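Local coordinates for Ketoacyl_synth_N domain-containing protein (Photorhabdus luminescens subsp. laumondii, PDB 6SMO), which binds a pentaketo-dodecanal and probably takes part in ketosynthase-type 3-oxoacyl chain assembly on acyl carrier protein, pairing with a PKS_KS partner chain, at residues G216-G221 / N312-S317; Y264-F269 / S295-K300. All coordinates share one frame; numbering follows the deposited sequence.

Interaction 1. Residues G216-G221 / N312-S317; sequences GDFSEG and NQFSVS
A single parallel beta bridge pairs Phe218, at the start of strand 218-229, with Asn312 in the loop between helices 307-310 and 319-329, in the core of the ketosynthase (thiolase-type) fold. The bonding pattern defines the bridge: Asn312 N donates to Asp217 O at 3.3 Å and nearly straight (177°), while Ser219 N reaches Asn312 O only weakly, at 3.4 Å. That carbonyl O also lies near the plane of the Phe218 ring, at its edge.

Beyond the bridge the contact is aromatic. The rings of Phe218 and Phe314 lie in nearly parallel planes (3° apart), stepped from one another, and meet rim to rim, CE1 of Phe218 lying 3.7 Å from CZ of Phe314, with neither over the other's face. Asn312 carries its amide alongside the Phe218 ring, CG being anti to the backbone N (chi1 -169°). Its ND2 sits 3.7 Å above the plane of the Phe314 ring, offset toward the rim, and its OD1 receives a weak bond from Phe314 N. Leu198 of helix 192-204 touches both phenylalanines, and Tyr162 of the neighbouring PKS_KS chain packs on Phe314.

Further along, Gln313 passes its aliphatic part beside the strand, CG lying 3.4 Å from Ser219 O, while its backbone N donates to Ser317 OG at 2.8 Å. Val316 CG2 abuts Gly221 O. The Glu220 carboxylate points elsewhere and bonds to Ser190.

Chemically, one straight but fairly long backbone bond and one weak one define the register, and the Asn312 side chain, its oxygen weakly bonded to Phe314 N and its nitrogen above that residue's ring, adds a polar link within a loop also held by Ser317 OG and by the bonds of Ser315 OG to Glu187 and Gly101.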
loop_
_atom_site.group_PDB
_atom_site.type_symbol
_atom_site.label_atom_id
_atom_site.label_comp_id
_atom_site.label_asym_id
_atom_site.label_seq_id
_atom_site.Cartn_x
_atom_site.Cartn_y
_atom_site.Cartn_z
ATOM N N GLY C 216 -21.135 -16.186 13.144
ATOM C CA GLY C 216 -19.954 -16.800 12.507
ATOM C C GLY C 216 -18.670 -16.506 13.265
ATOM O O GLY C 216 -18.618 -15.479 13.974
ATOM N N ASP C 217 -17.674 -17.383 13.114
ATOM C CA ASP C 217 -16.314 -17.247 13.702
ATOM C C ASP C 217 -15.422 -16.489 12.709
ATOM O O ASP C 217 -15.944 -16.044 11.665
ATOM C CB ASP C 217 -15.733 -18.621 14.053
ATOM C CG ASP C 217 -16.554 -19.394 15.071
ATOM O OD1 ASP C 217 -16.958 -18.786 16.082
ATOM O OD2 ASP C 217 -16.784 -20.599 14.844
ATOM N N PHE C 218 -14.135 -16.334 13.039
ATOM C CA PHE C 218 -13.080 -15.778 12.152
ATOM C C PHE C 218 -11.963 -16.812 11.986
ATOM O O PHE C 218 -11.767 -17.643 12.897
ATOM C CB PHE C 218 -12.515 -14.474 12.720
ATOM C CG PHE C 218 -13.543 -13.409 13.007
ATOM C CD1 PHE C 218 -13.888 -12.478 12.040
ATOM C CD2 PHE C 218 -14.162 -13.335 14.245
ATOM C CE1 PHE C 218 -14.832 -11.498 12.304
ATOM C CE2 PHE C 218 -15.107 -12.354 14.509
ATOM C CZ PHE C 218 -15.440 -11.437 13.538
ATOM N N SER C 219 -11.264 -16.765 10.852
ATOM C CA SER C 219 -10.129 -17.679 10.578
ATOM C C SER C 219 -9.015 -16.899 9.884
ATOM O O SER C 219 -9.315 -16.091 9.012
ATOM C CB SER C 219 -10.553 -18.829 9.730
ATOM O OG SER C 219 -11.586 -19.561 10.355
ATOM N N GLU C 220 -7.767 -17.159 10.259
ATOM C CA GLU C 220 -6.612 -16.491 9.616
ATOM C C GLU C 220 -6.027 -17.423 8.555
ATOM O O GLU C 220 -6.475 -18.558 8.436
ATOM C CB GLU C 220 -5.556 -16.141 10.661
ATOM C CG GLU C 220 -4.974 -17.349 11.363
ATOM C CD GLU C 220 -3.945 -16.993 12.416
ATOM O OE1 GLU C 220 -3.148 -17.863 12.801
ATOM O OE2 GLU C 220 -3.960 -15.848 12.870
ATOM N N GLY C 221 -5.066 -16.924 7.795
ATOM C CA GLY C 221 -4.389 -17.714 6.749
ATOM C C GLY C 221 -4.109 -16.882 5.512
ATOM O O GLY C 221 -3.963 -15.651 5.646
ATOM N N ASN C 312 -15.154 -15.701 8.527
ATOM C CA ASN C 312 -14.815 -14.376 7.964
ATOM C C ASN C 312 -13.295 -14.236 8.011
ATOM O O ASN C 312 -12.740 -14.293 9.103
ATOM C CB ASN C 312 -15.520 -13.259 8.730
ATOM C CG ASN C 312 -15.418 -11.915 8.050
ATOM O OD1 ASN C 312 -15.059 -11.834 6.887
ATOM N ND2 ASN C 312 -15.739 -10.860 8.764
ATOM N N GLN C 313 -12.659 -14.095 6.851
ATOM C CA GLN C 313 -11.185 -13.948 6.789
ATOM C C GLN C 313 -10.823 -12.561 6.258
ATOM O O GLN C 313 -9.640 -12.352 5.983
ATOM C CB GLN C 313 -10.594 -15.031 5.893
ATOM C CG GLN C 313 -11.112 -16.426 6.199
ATOM C CD GLN C 313 -10.466 -17.454 5.310
ATOM O OE1 GLN C 313 -11.093 -18.019 4.421
ATOM N NE2 GLN C 313 -9.191 -17.693 5.539
ATOM N N PHE C 314 -11.811 -11.672 6.122
ATOM C CA PHE C 314 -11.589 -10.311 5.565
ATOM C C PHE C 314 -11.068 -10.419 4.133
ATOM O O PHE C 314 -11.782 -10.968 3.302
ATOM C CB PHE C 314 -10.802 -9.412 6.519
ATOM C CG PHE C 314 -11.460 -9.305 7.866
ATOM C CD1 PHE C 314 -12.452 -8.373 8.091
ATOM C CD2 PHE C 314 -11.129 -10.178 8.883
ATOM C CE1 PHE C 314 -13.081 -8.296 9.320
ATOM C CE2 PHE C 314 -11.754 -10.100 10.112
ATOM C CZ PHE C 314 -12.727 -9.159 10.326
ATOM N N SER C 315 -9.863 -9.915 3.876
ATOM C CA SER C 315 -9.282 -9.893 2.510
ATOM C C SER C 315 -9.147 -11.301 1.918
ATOM O O SER C 315 -9.244 -11.429 0.701
ATOM C CB SER C 315 -8.000 -9.116 2.454
ATOM O OG SER C 315 -6.977 -9.772 3.174
ATOM N N VAL C 316 -8.819 -12.295 2.736
ATOM C CA VAL C 316 -8.696 -13.697 2.243
ATOM C C VAL C 316 -10.068 -14.192 1.767
ATOM O O VAL C 316 -10.107 -14.984 0.819
ATOM C CB VAL C 316 -8.045 -14.622 3.288
ATOM C CG1 VAL C 316 -7.713 -15.981 2.706
ATOM C CG2 VAL C 316 -6.798 -13.990 3.871
ATOM N N SER C 317 -11.142 -13.805 2.456
ATOM C CA SER C 317 -12.513 -14.198 2.041
ATOM C C SER C 317 -12.779 -13.686 0.624
ATOM O O SER C 317 -12.515 -12.514 0.351
ATOM C CB SER C 317 -13.536 -13.695 3.000
ATOM O OG SER C 317 -13.449 -14.397 4.219
#

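Interaction 2. Residues Y264-F269 / S295-K300; sequences YTAELF and SNKEIK
The first torsion of Ile299 (chi1 -52°) sets CG1 anti to the carbonyl carbon and CG2 anti to the backbone N, which turns CG2 onto the ring of Phe269. Phe269 has CG anti to its own carbonyl carbon, and its second torsion (chi2 91°) turns a ring face to the methyl. The carbon positions fit a CH-pi contact: Ile299 CG2 lies 4.0 Å from the centroid of the Phe269 ring and 15° off its normal, with Phe269 CG the nearest ring atom at 3.8 Å. Phe294 meets the same ring edge-to-face, and Ala275 and Phe277 of strand 275-278 also pack on Phe269.

The other branch of Ile299 runs toward the short helix, CD1 reaching Ala266 O at 4.1 Å. Ala266 CB is flanked by two neighbours: Ile299 CG1 at 4.3 Å and Lys297 CG at 4.0 Å. The bent Lys297 chain brings NZ across to Glu267. The resulting salt bridge, Glu267 OE1 to Lys297 NZ, is long at 3.7 Å. The ammonium also makes a weak bond to Glu263 O, so it has two partners, a distant carboxylate and a backbone carbonyl, and probably neither fixes it firmly.

Glu298, with positive phi, ends helix 286-296 in a Schellman motif, and the turn sends Ile299 back toward helix 263-266. Topologically this is the far end of a beta-alpha-beta crossover: strand 275-278, helix 286-296, then parallel strand 302-304, with the residues just after the crossover helix packed against the segment that precedes its first strand.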
loop_
_atom_site.group_PDB
_atom_site.type_symbol
_atom_site.label_atom_id
_atom_site.label_comp_id
_atom_site.label_asym_id
_atom_site.label_seq_id
_atom_site.Cartn_x
_atom_site.Cartn_y
_atom_site.Cartn_z
ATOM N N TYR C 264 -25.406 -5.669 -11.857
ATOM C CA TYR C 264 -24.085 -5.709 -12.542
ATOM C C TYR C 264 -23.417 -7.070 -12.301
ATOM O O TYR C 264 -22.642 -7.510 -13.174
ATOM C CB TYR C 264 -23.192 -4.548 -12.093
ATOM C CG TYR C 264 -23.565 -3.214 -12.688
ATOM C CD1 TYR C 264 -23.069 -2.817 -13.919
ATOM C CD2 TYR C 264 -24.420 -2.348 -12.025
ATOM C CE1 TYR C 264 -23.407 -1.594 -14.476
ATOM C CE2 TYR C 264 -24.769 -1.122 -12.567
ATOM C CZ TYR C 264 -24.262 -0.742 -13.797
ATOM O OH TYR C 264 -24.601 0.464 -14.339
ATOM N N THR C 265 -23.701 -7.712 -11.162
ATOM C CA THR C 265 -23.242 -9.090 -10.834
ATOM C C THR C 265 -23.991 -10.096 -11.718
ATOM O O THR C 265 -23.384 -11.121 -12.081
ATOM C CB THR C 265 -23.428 -9.418 -9.345
ATOM O OG1 THR C 265 -22.951 -8.317 -8.570
ATOM C CG2 THR C 265 -22.703 -10.679 -8.929
ATOM N N ALA C 266 -25.258 -9.811 -12.042
ATOM C CA ALA C 266 -26.135 -10.657 -12.887
ATOM C C ALA C 266 -25.651 -10.639 -14.344
ATOM O O ALA C 266 -25.912 -11.627 -15.057
ATOM C CB ALA C 266 -27.568 -10.193 -12.776
ATOM N N GLU C 267 -24.980 -9.561 -14.766
ATOM C CA GLU C 267 -24.432 -9.395 -16.143
ATOM C C GLU C 267 -23.272 -10.374 -16.376
ATOM O O GLU C 267 -23.054 -10.743 -17.548
ATOM C CB GLU C 267 -23.981 -7.951 -16.385
ATOM C CG GLU C 267 -25.086 -7.049 -16.904
ATOM C CD GLU C 267 -24.728 -5.575 -16.989
ATOM O OE1 GLU C 267 -25.658 -4.743 -17.002
ATOM O OE2 GLU C 267 -23.520 -5.259 -17.046
ATOM N N LEU C 268 -22.558 -10.774 -15.316
ATOM C CA LEU C 268 -21.393 -11.703 -15.387
ATOM C C LEU C 268 -21.834 -13.073 -15.923
ATOM O O LEU C 268 -21.003 -13.738 -16.573
ATOM C CB LEU C 268 -20.751 -11.854 -14.002
ATOM C CG LEU C 268 -19.889 -10.687 -13.517
ATOM C CD1 LEU C 268 -19.375 -10.951 -12.109
ATOM C CD2 LEU C 268 -18.722 -10.429 -14.460
ATOM N N PHE C 269 -23.079 -13.481 -15.649
ATOM C CA PHE C 269 -23.633 -14.824 -15.976
ATOM C C PHE C 269 -23.707 -15.029 -17.495
ATOM O O PHE C 269 -23.498 -16.175 -17.937
ATOM C CB PHE C 269 -25.004 -15.023 -15.324
ATOM C CG PHE C 269 -24.950 -15.428 -13.873
ATOM C CD1 PHE C 269 -24.957 -14.474 -12.867
ATOM C CD2 PHE C 269 -24.881 -16.766 -13.513
ATOM C CE1 PHE C 269 -24.902 -14.850 -11.532
ATOM C CE2 PHE C 269 -24.826 -17.139 -12.178
ATOM C CZ PHE C 269 -24.837 -16.180 -11.191
ATOM N N SER C 295 -33.921 -12.366 -10.578
ATOM C CA SER C 295 -35.335 -12.516 -11.019
ATOM C C SER C 295 -35.664 -11.462 -12.084
ATOM O O SER C 295 -36.382 -11.801 -13.045
ATOM C CB SER C 295 -36.280 -12.431 -9.847
ATOM O OG SER C 295 -37.600 -12.780 -10.233
ATOM N N ASN C 296 -35.148 -10.238 -11.918
ATOM C CA ASN C 296 -35.353 -9.092 -12.846
ATOM C C ASN C 296 -34.651 -9.371 -14.182
ATOM O O ASN C 296 -35.237 -9.038 -15.232
ATOM C CB ASN C 296 -34.856 -7.774 -12.244
ATOM C CG ASN C 296 -35.639 -7.336 -11.024
ATOM O OD1 ASN C 296 -36.837 -7.592 -10.918
ATOM N ND2 ASN C 296 -34.972 -6.665 -10.100
ATOM N N LYS C 297 -33.450 -9.962 -14.138
ATOM C CA LYS C 297 -32.578 -10.210 -15.321
ATOM C C LYS C 297 -32.815 -11.618 -15.888
ATOM O O LYS C 297 -32.081 -11.995 -16.826
ATOM C CB LYS C 297 -31.105 -10.020 -14.938
ATOM C CG LYS C 297 -30.669 -8.575 -14.729
ATOM C CD LYS C 297 -30.539 -7.790 -16.018
ATOM C CE LYS C 297 -30.075 -6.364 -15.806
ATOM N NZ LYS C 297 -28.621 -6.295 -15.529
ATOM N N GLU C 298 -33.796 -12.357 -15.355
ATOM C CA GLU C 298 -34.166 -13.732 -15.793
ATOM C C GLU C 298 -32.930 -14.640 -15.716
ATOM O O GLU C 298 -32.587 -15.269 -16.739
ATOM C CB GLU C 298 -34.766 -13.707 -17.203
ATOM C CG GLU C 298 -36.212 -13.248 -17.246
ATOM C CD GLU C 298 -37.235 -14.347 -17.006
ATOM O OE1 GLU C 298 -38.288 -14.327 -17.675
ATOM O OE2 GLU C 298 -36.978 -15.220 -16.152
ATOM N N ILE C 299 -32.288 -14.693 -14.544
ATOM C CA ILE C 299 -31.132 -15.591 -14.243
ATOM C C ILE C 299 -31.608 -16.669 -13.264
ATOM O O ILE C 299 -32.247 -16.310 -12.253
ATOM C CB ILE C 299 -29.932 -14.796 -13.685
ATOM C CG1 ILE C 299 -29.549 -13.616 -14.584
ATOM C CG2 ILE C 299 -28.743 -15.713 -13.427
ATOM C CD1 ILE C 299 -29.128 -14.003 -15.986
ATOM N N LYS C 300 -31.305 -17.935 -13.564
ATOM C CA LYS C 300 -31.647 -19.116 -12.726
ATOM C C LYS C 300 -30.358 -19.904 -12.460
ATOM O O LYS C 300 -29.804 -20.482 -13.417
ATOM C CB LYS C 300 -32.736 -19.966 -13.391
ATOM C CG LYS C 300 -32.483 -20.374 -14.838
ATOM C CD LYS C 300 -33.754 -20.605 -15.629
ATOM C CE LYS C 300 -34.422 -19.317 -16.061
ATOM N NZ LYS C 300 -35.716 -19.569 -16.739
#

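How the interactions relate
Interaction 1 lies in the core, about 10 Å from the chain centre, with nearly all its touching residues buried; interaction 2 sits about 24 Å out and is only partly covered. Their centres are about 28 Å apart and their nearest atoms about 14 Å, so they do not touch, although residues 264-300 lie within the span that interaction 1 closes. The first ties strand 218-229 to a loop through main-chain bonds, an amide and two rings in parallel but stepped planes. The second joins a short helix to a helix end through side chains: a methyl over a ring face inside, and a long charge pair nearer solvent.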